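Local coordinates for subtilisin-like serine protease (Fervidobacterium pennivorans, PDB 1R6V), which degrades keratin into peptides as a subtilisin-like serine protease, allowing the bacterium to grow on native feathers, at residues S14-H18 against L601-I605; F501-H507 against M530-A536; F554-L558 against T626-E630; D571-V575 against G586-Y590. The protein carries 1 engineered substitution. All blocks are in the same frame, centred on the assembly; numbering follows the deposited sequence.

Interaction 1 (S14-H18 against L601-I605); sequences SQGYH and LSGQI
Y17 and Q604 each hold CG anti to their own carbonyl carbon (chi1 -61° and -63°), which lays the phenol ring along the turn at G603 and sends the extended glutamine chain past the edge of that ring. Q604 CD sits 3.7 Å from Y17 CD2, near the ring plane, with the amide turned 76° against the ring. Q604 OE1 then reaches H18 N at 2.6 Å, though the N-H is badly aimed and the bond counts as weak; Q604 NE2 is bonded to T667 OG1. Further along the ring, Y17 CE2 meets G603 CA at 3.6 Å. The phenol oxygen lies near S602 OG, but its firmer partner is I668 O, while S602 OG bonds D456 OD2. With an alanine here instead of Y17, the missing phenol is likely to leave I668 O short of a partner and to open a gap beside G603 and the Q604 amide. Two waters also bridge the segments. One joins S14 OG (2.7 Å) and S602 O (2.9 Å); the other accepts from Q604 N at 3.1 Å and lies against G16 O. The backbone angles of G603 favour glycine strongly, and a CB would also press on S14 OG. The chain turns a corner here before entering strand 604-610, which pairs with strand 666-669. This is an interdomain contact, a loop of the probable propeptide docked through side chains and waters onto a sheet corner of the second beta-sandwich domain.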
loop_
_atom_site.group_PDB
_atom_site.type_symbol
_atom_site.label_atom_id
_atom_site.label_comp_id
_atom_site.label_asym_id
_atom_site.label_seq_id
_atom_site.Cartn_x
_atom_site.Cartn_y
_atom_site.Cartn_z
ATOM N N SER A 14 8.314 23.591 19.712
ATOM C CA SER A 14 7.384 22.844 18.864
ATOM C C SER A 14 7.590 21.353 19.059
ATOM O O SER A 14 8.723 20.882 19.187
ATOM C CB SER A 14 7.590 23.185 17.386
ATOM O OG SER A 14 6.713 22.417 16.568
ATOM N N GLN A 15 6.482 20.620 19.074
ATOM C CA GLN A 15 6.486 19.179 19.272
ATOM C C GLN A 15 6.209 18.400 17.989
ATOM O O GLN A 15 5.961 17.196 18.039
ATOM C CB GLN A 15 5.431 18.800 20.316
ATOM C CG GLN A 15 5.700 19.320 21.726
ATOM C CD GLN A 15 7.044 18.866 22.264
ATOM O OE1 GLN A 15 8.025 19.608 22.227
ATOM N NE2 GLN A 15 7.098 17.635 22.753
ATOM N N GLY A 16 6.239 19.081 16.848
ATOM C CA GLY A 16 5.979 18.412 15.581
ATOM C C GLY A 16 4.500 18.129 15.357
ATOM O O GLY A 16 3.643 18.841 15.887
ATOM N N TYR A 17 4.189 17.098 14.576
ATOM C CA TYR A 17 2.794 16.760 14.308
ATOM C C TYR A 17 2.345 15.476 15.000
ATOM O O TYR A 17 3.167 14.703 15.488
ATOM C CB TYR A 17 2.543 16.674 12.796
ATOM C CG TYR A 17 2.820 17.997 12.119
ATOM C CD1 TYR A 17 4.070 18.269 11.553
ATOM C CD2 TYR A 17 1.877 19.026 12.157
ATOM C CE1 TYR A 17 4.371 19.540 11.055
ATOM C CE2 TYR A 17 2.171 20.298 11.663
ATOM C CZ TYR A 17 3.417 20.548 11.122
ATOM O OH TYR A 17 3.729 21.814 10.684
ATOM N N HIS A 18 1.029 15.287 15.027
ATOM C CA HIS A 18 0.352 14.150 15.654
ATOM C C HIS A 18 0.831 12.798 15.123
ATOM O O HIS A 18 1.396 12.703 14.033
ATOM C CB HIS A 18 -1.156 14.286 15.420
ATOM C CG HIS A 18 -2.004 13.448 16.325
ATOM N ND1 HIS A 18 -3.226 12.934 15.934
ATOM C CD2 HIS A 18 -1.839 13.072 17.617
ATOM C CE1 HIS A 18 -3.773 12.280 16.944
ATOM N NE2 HIS A 18 -2.951 12.348 17.975
ATOM N N LEU A 601 3.854 30.619 13.883
ATOM C CA LEU A 601 3.910 29.374 14.622
ATOM C C LEU A 601 3.715 28.208 13.667
ATOM O O LEU A 601 3.008 28.321 12.662
ATOM C CB LEU A 601 2.824 29.331 15.705
ATOM C CG LEU A 601 3.012 30.276 16.895
ATOM C CD1 LEU A 601 1.840 30.148 17.860
ATOM C CD2 LEU A 601 4.322 29.948 17.590
ATOM N N SER A 602 4.341 27.086 13.998
ATOM C CA SER A 602 4.243 25.880 13.183
ATOM C C SER A 602 4.018 24.673 14.081
ATOM O O SER A 602 4.579 24.593 15.167
ATOM C CB SER A 602 5.528 25.664 12.373
ATOM O OG SER A 602 5.400 24.516 11.546
ATOM N N GLY A 603 3.211 23.727 13.618
ATOM C CA GLY A 603 2.947 22.540 14.410
ATOM C C GLY A 603 1.472 22.424 14.745
ATOM O O GLY A 603 0.621 22.741 13.921
ATOM N N GLN A 604 1.163 21.976 15.956
ATOM C CA GLN A 604 -0.229 21.836 16.356
ATOM C C GLN A 604 -0.423 22.471 17.723
ATOM O O GLN A 604 0.284 22.148 18.683
ATOM C CB GLN A 604 -0.606 20.355 16.326
ATOM C CG GLN A 604 -0.493 19.825 14.891
ATOM C CD GLN A 604 -0.618 18.324 14.781
ATOM O OE1 GLN A 604 -0.055 17.586 15.588
ATOM N NE2 GLN A 604 -1.346 17.860 13.766
ATOM N N ILE A 605 -1.371 23.400 17.796
ATOM C CA ILE A 605 -1.612 24.134 19.029
ATOM C C ILE A 605 -3.070 24.198 19.428
ATOM O O ILE A 605 -3.955 23.839 18.652
ATOM C CB ILE A 605 -1.103 25.599 18.906
ATOM C CG1 ILE A 605 -1.827 26.312 17.756
ATOM C CG2 ILE A 605 0.411 25.624 18.686
ATOM C CD1 ILE A 605 -1.425 27.780 17.552
HETATM O O HOH W 1 4.376 23.183 17.696
HETATM O O HOH W 2 3.410 20.841 17.832
#

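Interaction 2 (F501-H507 against M530-A536); sequences FVGGPDH and MAEERQA
The H507 ring takes M530 CA over one face, a CH-pi contact 3.6 Å from the ring centroid, while E533, P505 and the M530 methyl approach its edge. All this lies where two neighbouring antiparallel strands of the Ig-like beta-sandwich, 496-505 and 535-543, part company. E533 OE2 comes within 3.0 Å of H507 CE1, its carboxylate turned 50° from the ring. On another part of the rim, H507 ND1 gives a weak bond to P505 O, which may help to fix how the imidazole is turned. A serine in place of H507, lacking the ring, would probably open a gap beside the E533 carboxylate and let the M530 side chain shift. Farther into the sheet the contact becomes regular: V502 and A536 form a hydrogen-bonded pair, V502 N to A536 O at 2.9 Å and A536 N to V502 O at 3.0 Å. V502 CB and A536 CB lie on the same face, 4.4 Å apart. Nearer the loop, E533 CG rests 3.4 Å from G504 N, where the strand carries no side chains. R534 folds back on the preceding carbonyl, its NE reaching E533 O at 3.0 Å from above the carbonyl plane.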
loop_
_atom_site.group_PDB
_atom_site.type_symbol
_atom_site.label_atom_id
_atom_site.label_comp_id
_atom_site.label_asym_id
_atom_site.label_seq_id
_atom_site.Cartn_x
_atom_site.Cartn_y
_atom_site.Cartn_z
ATOM N N PHE A 501 1.568 16.948 -7.948
ATOM C CA PHE A 501 0.634 17.652 -7.071
ATOM C C PHE A 501 0.741 17.089 -5.663
ATOM O O PHE A 501 0.764 15.881 -5.479
ATOM C CB PHE A 501 -0.795 17.503 -7.599
ATOM C CG PHE A 501 -0.961 17.992 -9.011
ATOM C CD1 PHE A 501 -0.664 17.161 -10.090
ATOM C CD2 PHE A 501 -1.377 19.295 -9.264
ATOM C CE1 PHE A 501 -0.779 17.623 -11.399
ATOM C CE2 PHE A 501 -1.494 19.765 -10.571
ATOM C CZ PHE A 501 -1.195 18.928 -11.638
ATOM N N VAL A 502 0.819 17.981 -4.688
ATOM C CA VAL A 502 0.961 17.618 -3.280
ATOM C C VAL A 502 -0.223 18.216 -2.510
ATOM O O VAL A 502 -0.531 19.392 -2.678
ATOM C CB VAL A 502 2.291 18.200 -2.750
ATOM C CG1 VAL A 502 2.531 17.780 -1.319
ATOM C CG2 VAL A 502 3.443 17.735 -3.647
ATOM N N GLY A 503 -0.882 17.410 -1.679
ATOM C CA GLY A 503 -2.029 17.905 -0.926
ATOM C C GLY A 503 -1.931 17.723 0.582
ATOM O O GLY A 503 -1.695 16.608 1.044
ATOM N N GLY A 504 -2.155 18.831 1.301
ATOM C CA GLY A 504 -2.088 18.960 2.758
ATOM C C GLY A 504 -2.408 17.750 3.579
ATOM O O GLY A 504 -2.901 16.776 3.018
ATOM N N PRO A 505 -2.184 17.781 4.913
ATOM C CA PRO A 505 -2.508 16.557 5.656
ATOM C C PRO A 505 -3.917 16.089 5.348
ATOM O O PRO A 505 -4.805 16.903 5.112
ATOM C CB PRO A 505 -2.333 16.970 7.123
ATOM C CG PRO A 505 -1.328 18.099 7.059
ATOM C CD PRO A 505 -1.782 18.866 5.828
ATOM N N ASP A 506 -4.051 14.782 5.393
ATOM C CA ASP A 506 -5.332 14.165 5.100
ATOM C C ASP A 506 -6.285 14.329 6.279
ATOM O O ASP A 506 -6.038 13.803 7.358
ATOM C CB ASP A 506 -5.110 12.681 4.804
ATOM C CG ASP A 506 -6.373 11.967 4.387
ATOM O OD1 ASP A 506 -7.389 12.637 4.100
ATOM O OD2 ASP A 506 -6.342 10.721 4.334
ATOM N N HIS A 507 -7.463 15.078 6.041
ATOM C CA HIS A 507 -8.423 15.285 7.115
ATOM C C HIS A 507 -9.557 14.277 6.964
ATOM O O HIS A 507 -10.682 14.653 6.631
ATOM C CB HIS A 507 -8.976 16.712 7.054
ATOM C CG HIS A 507 -9.152 17.231 5.658
ATOM N ND1 HIS A 507 -8.087 17.550 4.844
ATOM C CD2 HIS A 507 -10.268 17.482 4.934
ATOM C CE1 HIS A 507 -8.536 17.977 3.678
ATOM N NE2 HIS A 507 -9.857 17.944 3.705
ATOM N N MET A 530 -10.574 20.851 6.870
ATOM C CA MET A 530 -10.203 21.019 5.467
ATOM C C MET A 530 -9.434 22.332 5.304
ATOM O O MET A 530 -8.530 22.440 4.474
ATOM C CB MET A 530 -11.459 21.026 4.582
ATOM C CG MET A 530 -11.164 21.036 3.087
ATOM S SD MET A 530 -12.667 20.975 2.079
ATOM C CE MET A 530 -12.826 19.229 1.848
ATOM N N ALA A 531 -9.772 23.324 6.126
ATOM C CA ALA A 531 -9.110 24.619 6.056
ATOM C C ALA A 531 -7.613 24.556 6.355
ATOM O O ALA A 531 -6.875 25.480 6.018
ATOM C CB ALA A 531 -9.791 25.615 7.017
ATOM N N GLU A 532 -7.165 23.471 6.983
ATOM C CA GLU A 532 -5.755 23.314 7.319
ATOM C C GLU A 532 -4.941 22.691 6.178
ATOM O O GLU A 532 -3.712 22.772 6.169
ATOM C CB GLU A 532 -5.618 22.466 8.583
ATOM C CG GLU A 532 -6.285 23.120 9.782
ATOM C CD GLU A 532 -6.457 22.190 10.959
ATOM O OE1 GLU A 532 -6.847 21.023 10.734
ATOM O OE2 GLU A 532 -6.213 22.643 12.100
ATOM N N GLU A 533 -5.629 22.074 5.232
ATOM C CA GLU A 533 -4.957 21.444 4.100
ATOM C C GLU A 533 -4.231 22.494 3.258
ATOM O O GLU A 533 -4.736 23.592 3.049
ATOM C CB GLU A 533 -5.969 20.699 3.226
ATOM C CG GLU A 533 -5.321 19.933 2.071
ATOM C CD GLU A 533 -6.322 19.358 1.080
ATOM O OE1 GLU A 533 -5.874 18.784 0.057
ATOM O OE2 GLU A 533 -7.547 19.474 1.318
ATOM N N ARG A 534 -3.035 22.143 2.792
ATOM C CA ARG A 534 -2.227 23.024 1.956
ATOM C C ARG A 534 -1.997 22.256 0.652
ATOM O O ARG A 534 -2.046 21.028 0.640
ATOM C CB ARG A 534 -0.876 23.309 2.616
ATOM C CG ARG A 534 -0.924 23.788 4.065
ATOM C CD ARG A 534 -1.212 25.273 4.144
ATOM N NE ARG A 534 -2.513 25.566 3.579
ATOM C CZ ARG A 534 -2.855 26.709 3.005
ATOM N NH1 ARG A 534 -1.990 27.710 2.898
ATOM N NH2 ARG A 534 -4.077 26.838 2.521
ATOM N N GLN A 535 -1.748 22.976 -0.436
ATOM C CA GLN A 535 -1.511 22.341 -1.728
ATOM C C GLN A 535 -0.348 22.989 -2.470
ATOM O O GLN A 535 -0.036 24.160 -2.262
ATOM C CB GLN A 535 -2.772 22.408 -2.598
ATOM C CG GLN A 535 -3.978 21.686 -2.015
ATOM C CD GLN A 535 -5.192 21.767 -2.917
ATOM O OE1 GLN A 535 -5.475 22.815 -3.504
ATOM N NE2 GLN A 535 -5.928 20.661 -3.026
ATOM N N ALA A 536 0.301 22.208 -3.328
ATOM C CA ALA A 536 1.419 22.694 -4.124
ATOM C C ALA A 536 1.431 21.900 -5.419
ATOM O O ALA A 536 1.057 20.730 -5.440
ATOM C CB ALA A 536 2.733 22.496 -3.378
#

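Interaction 3 (F554-L558 against T626-E630); sequences FNSTL and TLNGE
N628 reaches S556 and T557 with its amide, and the path is short. From CB, a chi1 of -63°, with CG anti to the carbonyl carbon, carries the amide to the side of T557 N and S556 CB. One branch, OD1, accepts T557 N at 3.0 Å in a fairly straight bond, with the donor tilted 32° from the amide carbonyl plane. The same oxygen touches S556 CB at 3.2 Å and receives a hydrogen bond from a water that also bonds T557 OG1. The other branch, ND2, turns to A531 O in the neighbouring sandwich domain. N628 N in its turn gives a bond to T557 O at 2.9 Å, so T557 is gripped at both ends of its backbone by one residue, and N628 OD1 appears to stand in for a backbone acceptor. A second water joins T557 OG1 to G629 N and, weakly, to T626 O. One residue along, L558 and L627 make a non-hydrogen-bonded antiparallel pair, and their CD1 methyls meet at 3.9 Å where the leucines touch I668. S556 OG bonds F669 N, fixing the incoming loop to the strand that those leucines cover. Beyond N628 the chain doubles back, L627 N to E630 O at 2.8 Å and E630 N to L627 O at 3.0 Å. With N628 and G629 both at positive phi, this is a type I' turn, and Asn-Gly is its classic sequence in two-residue beta hairpins such as the one joining strands 619-627 and 630-638.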
loop_
_atom_site.group_PDB
_atom_site.type_symbol
_atom_site.label_atom_id
_atom_site.label_comp_id
_atom_site.label_asym_id
_atom_site.label_seq_id
_atom_site.Cartn_x
_atom_site.Cartn_y
_atom_site.Cartn_z
ATOM N N PHE A 554 5.514 23.648 3.158
ATOM C CA PHE A 554 4.177 24.166 3.396
ATOM C C PHE A 554 4.273 25.418 4.269
ATOM O O PHE A 554 5.249 25.610 4.999
ATOM C CB PHE A 554 3.320 23.110 4.126
ATOM C CG PHE A 554 2.653 22.105 3.212
ATOM C CD1 PHE A 554 2.747 22.217 1.829
ATOM C CD2 PHE A 554 1.888 21.072 3.743
ATOM C CE1 PHE A 554 2.089 21.325 0.984
ATOM C CE2 PHE A 554 1.222 20.174 2.905
ATOM C CZ PHE A 554 1.322 20.299 1.520
ATOM N N ASN A 555 3.261 26.272 4.162
ATOM C CA ASN A 555 3.164 27.479 4.978
ATOM C C ASN A 555 1.679 27.718 5.236
ATOM O O ASN A 555 0.828 27.182 4.532
ATOM C CB ASN A 555 3.789 28.706 4.285
ATOM C CG ASN A 555 3.149 29.024 2.940
ATOM O OD1 ASN A 555 1.945 29.219 2.836
ATOM N ND2 ASN A 555 3.970 29.083 1.901
ATOM N N SER A 556 1.369 28.525 6.243
ATOM C CA SER A 556 -0.019 28.815 6.580
ATOM C C SER A 556 -0.135 30.156 7.296
ATOM O O SER A 556 0.866 30.760 7.685
ATOM C CB SER A 556 -0.575 27.721 7.497
ATOM O OG SER A 556 0.257 27.565 8.634
ATOM N N THR A 557 -1.371 30.607 7.460
ATOM C CA THR A 557 -1.646 31.845 8.171
ATOM C C THR A 557 -2.687 31.520 9.227
ATOM O O THR A 557 -3.587 30.709 8.999
ATOM C CB THR A 557 -2.190 32.952 7.240
ATOM O OG1 THR A 557 -3.347 32.482 6.543
ATOM C CG2 THR A 557 -1.122 33.363 6.240
ATOM N N LEU A 558 -2.550 32.144 10.388
ATOM C CA LEU A 558 -3.491 31.913 11.477
ATOM C C LEU A 558 -3.604 33.156 12.328
ATOM O O LEU A 558 -2.608 33.655 12.835
ATOM C CB LEU A 558 -3.021 30.759 12.365
ATOM C CG LEU A 558 -3.870 30.470 13.610
ATOM C CD1 LEU A 558 -5.268 30.051 13.185
ATOM C CD2 LEU A 558 -3.222 29.366 14.435
ATOM N N THR A 626 -9.082 32.940 12.072
ATOM C CA THR A 626 -8.996 33.076 10.625
ATOM C C THR A 626 -7.829 32.164 10.269
ATOM O O THR A 626 -6.677 32.462 10.562
ATOM C CB THR A 626 -8.704 34.524 10.182
ATOM O OG1 THR A 626 -9.734 35.392 10.676
ATOM C CG2 THR A 626 -8.697 34.604 8.654
ATOM N N LEU A 627 -8.157 31.039 9.650
ATOM C CA LEU A 627 -7.165 30.033 9.292
ATOM C C LEU A 627 -7.017 29.931 7.782
ATOM O O LEU A 627 -7.938 29.503 7.098
ATOM C CB LEU A 627 -7.623 28.694 9.858
ATOM C CG LEU A 627 -6.772 27.460 9.577
ATOM C CD1 LEU A 627 -5.341 27.647 10.121
ATOM C CD2 LEU A 627 -7.465 26.284 10.246
ATOM N N ASN A 628 -5.856 30.313 7.274
ATOM C CA ASN A 628 -5.629 30.280 5.835
ATOM C C ASN A 628 -6.736 31.029 5.090
ATOM O O ASN A 628 -7.185 30.616 4.016
ATOM C CB ASN A 628 -5.506 28.827 5.358
ATOM C CG ASN A 628 -4.302 28.136 5.971
ATOM O OD1 ASN A 628 -3.216 28.706 6.011
ATOM N ND2 ASN A 628 -4.487 26.914 6.461
ATOM N N GLY A 629 -7.179 32.131 5.695
ATOM C CA GLY A 629 -8.212 32.964 5.100
ATOM C C GLY A 629 -9.652 32.648 5.448
ATOM O O GLY A 629 -10.556 33.431 5.157
ATOM N N GLU A 630 -9.884 31.509 6.084
ATOM C CA GLU A 630 -11.235 31.121 6.422
ATOM C C GLU A 630 -11.595 31.499 7.852
ATOM O O GLU A 630 -10.844 31.208 8.780
ATOM C CB GLU A 630 -11.388 29.618 6.232
ATOM C CG GLU A 630 -12.795 29.127 6.402
ATOM C CD GLU A 630 -12.916 27.650 6.116
ATOM O OE1 GLU A 630 -12.486 27.223 5.019
ATOM O OE2 GLU A 630 -13.439 26.921 6.988
HETATM O O HOH W 3 -5.524 33.455 8.035
HETATM O O HOH W 4 -2.521 30.699 3.983
#

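Interaction 4 (D571-V575 against G586-Y590); sequences DPQFV and GRVAY
F574 and V588 face each other as a hydrogen-bonded antiparallel pair: F574 N to V588 O is 2.8 Å, V588 N to F574 O is 2.9 Å, and both donors sit nearly along the C=O axis. A third bond, Y590 N to P572 O at 2.9 Å, is straight at the N-H, but its donor comes in 33° out of the carbonyl plane. On the face of F574 and V588, the valine CG1 comes to the edge of the phenyl ring, 3.7 Å from F574 CD2. With chi1 of V588 at 63°, CG1 is wedged between backbone N and carbonyl carbon and leans across to the aromatic neighbour. The other face carries V575 and R587 side by side, V575 CG1 meeting R587 CG at 3.8 Å, so the arginine's aliphatic stem does the packing. At the open end of the hairpin, P572 CB and Y590 CB touch at 3.9 Å. Outward from this shell, F562 meets the F574 ring edge-to-face and Y596 also meets it, while strand 604-610 pairs with the far side of Q573 and V575. Y590 OH is tied to T564 O. R587 NH2 bonds the carbonyls of L6 and L9 in the probable propeptide. The hairpin is thus joined by backbone bonds, with apolar side-chain contacts on both faces, whereas the arginine's charge is probably eased by the carbonyl dipoles of L6 and L9.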
loop_
_atom_site.group_PDB
_atom_site.type_symbol
_atom_site.label_atom_id
_atom_site.label_comp_id
_atom_site.label_asym_id
_atom_site.label_seq_id
_atom_site.Cartn_x
_atom_site.Cartn_y
_atom_site.Cartn_z
ATOM N N ASP A 571 -6.307 40.063 35.479
ATOM C CA ASP A 571 -5.204 39.843 34.552
ATOM C C ASP A 571 -5.449 38.698 33.579
ATOM O O ASP A 571 -4.739 37.693 33.595
ATOM C CB ASP A 571 -3.902 39.580 35.317
ATOM C CG ASP A 571 -3.544 40.708 36.262
ATOM O OD1 ASP A 571 -3.704 41.884 35.870
ATOM O OD2 ASP A 571 -3.093 40.415 37.390
ATOM N N PRO A 572 -6.468 38.829 32.721
ATOM C CA PRO A 572 -6.745 37.758 31.761
ATOM C C PRO A 572 -5.655 37.687 30.686
ATOM O O PRO A 572 -5.182 38.711 30.185
ATOM C CB PRO A 572 -8.104 38.160 31.186
ATOM C CG PRO A 572 -8.034 39.665 31.211
ATOM C CD PRO A 572 -7.438 39.933 32.581
ATOM N N GLN A 573 -5.244 36.475 30.339
ATOM C CA GLN A 573 -4.234 36.326 29.311
ATOM C C GLN A 573 -4.627 35.264 28.303
ATOM O O GLN A 573 -5.258 34.265 28.648
ATOM C CB GLN A 573 -2.877 35.949 29.914
ATOM C CG GLN A 573 -2.306 36.957 30.884
ATOM C CD GLN A 573 -0.871 36.649 31.237
ATOM O OE1 GLN A 573 0.030 36.817 30.409
ATOM N NE2 GLN A 573 -0.643 36.180 32.465
ATOM N N PHE A 574 -4.262 35.520 27.051
ATOM C CA PHE A 574 -4.491 34.605 25.942
ATOM C C PHE A 574 -3.254 33.726 25.942
ATOM O O PHE A 574 -2.130 34.222 26.008
ATOM C CB PHE A 574 -4.582 35.376 24.625
ATOM C CG PHE A 574 -4.475 34.508 23.395
ATOM C CD1 PHE A 574 -5.214 33.331 23.278
ATOM C CD2 PHE A 574 -3.667 34.897 22.335
ATOM C CE1 PHE A 574 -5.156 32.555 22.120
ATOM C CE2 PHE A 574 -3.600 34.126 21.169
ATOM C CZ PHE A 574 -4.349 32.954 21.065
ATOM N N VAL A 575 -3.468 32.420 25.878
ATOM C CA VAL A 575 -2.370 31.472 25.912
ATOM C C VAL A 575 -2.418 30.481 24.774
ATOM O O VAL A 575 -3.479 29.960 24.445
ATOM C CB VAL A 575 -2.399 30.666 27.213
ATOM C CG1 VAL A 575 -1.126 29.830 27.345
ATOM C CG2 VAL A 575 -2.552 31.611 28.398
ATOM N N GLY A 586 3.438 30.308 24.645
ATOM C CA GLY A 586 3.448 31.739 24.889
ATOM C C GLY A 586 2.181 32.264 25.533
ATOM O O GLY A 586 1.098 31.710 25.341
ATOM N N ARG A 587 2.326 33.333 26.309
ATOM C CA ARG A 587 1.202 33.964 26.985
ATOM C C ARG A 587 1.240 35.460 26.693
ATOM O O ARG A 587 2.318 36.048 26.618
ATOM C CB ARG A 587 1.281 33.742 28.497
ATOM C CG ARG A 587 1.280 32.291 28.935
ATOM C CD ARG A 587 1.000 32.197 30.433
ATOM N NE ARG A 587 1.007 30.824 30.928
ATOM C CZ ARG A 587 2.106 30.101 31.120
ATOM N NH1 ARG A 587 3.300 30.623 30.855
ATOM N NH2 ARG A 587 2.009 28.861 31.585
ATOM N N VAL A 588 0.073 36.068 26.518
ATOM C CA VAL A 588 0.005 37.503 26.236
ATOM C C VAL A 588 -1.256 38.101 26.854
ATOM O O VAL A 588 -2.276 37.428 26.981
ATOM C CB VAL A 588 0.012 37.763 24.712
ATOM C CG1 VAL A 588 -1.216 37.142 24.065
ATOM C CG2 VAL A 588 0.075 39.253 24.431
ATOM N N ALA A 589 -1.188 39.368 27.251
ATOM C CA ALA A 589 -2.345 40.010 27.853
ATOM C C ALA A 589 -3.533 39.922 26.917
ATOM O O ALA A 589 -3.406 40.123 25.710
ATOM C CB ALA A 589 -2.039 41.477 28.164
ATOM N N TYR A 590 -4.692 39.624 27.484
ATOM C CA TYR A 590 -5.918 39.532 26.719
ATOM C C TYR A 590 -6.376 40.939 26.374
ATOM O O TYR A 590 -6.348 41.835 27.223
ATOM C CB TYR A 590 -7.003 38.851 27.544
ATOM C CG TYR A 590 -8.343 38.759 26.853
ATOM C CD1 TYR A 590 -8.692 37.628 26.113
ATOM C CD2 TYR A 590 -9.274 39.796 26.950
ATOM C CE1 TYR A 590 -9.933 37.523 25.491
ATOM C CE2 TYR A 590 -10.519 39.702 26.331
ATOM C CZ TYR A 590 -10.843 38.565 25.606
ATOM O OH TYR A 590 -12.070 38.453 24.999
#

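Overall arrangement
All four contacts are partly buried and lie away from the annotated calcium and charge-relay residues. Interactions 1 and 4 reach the same sheet, through neighbouring strands 604-610 and 573-577, with centres about 20 Å apart. Interaction 1 brings in a distant loop with weak side-chain bonds and waters; interaction 4, farthest from the chain's centre, is a local hairpin of regular backbone bonds. Interactions 1 and 3 touch through I605 and L558, apolar packing between the two sheets of the second sandwich. Interaction 2 belongs to the Ig-like domain, yet meets interaction 3 directly: E532 packs on L627, and R534 NH1 probably bonds N555 O. That junction mixes polar and apolar contacts.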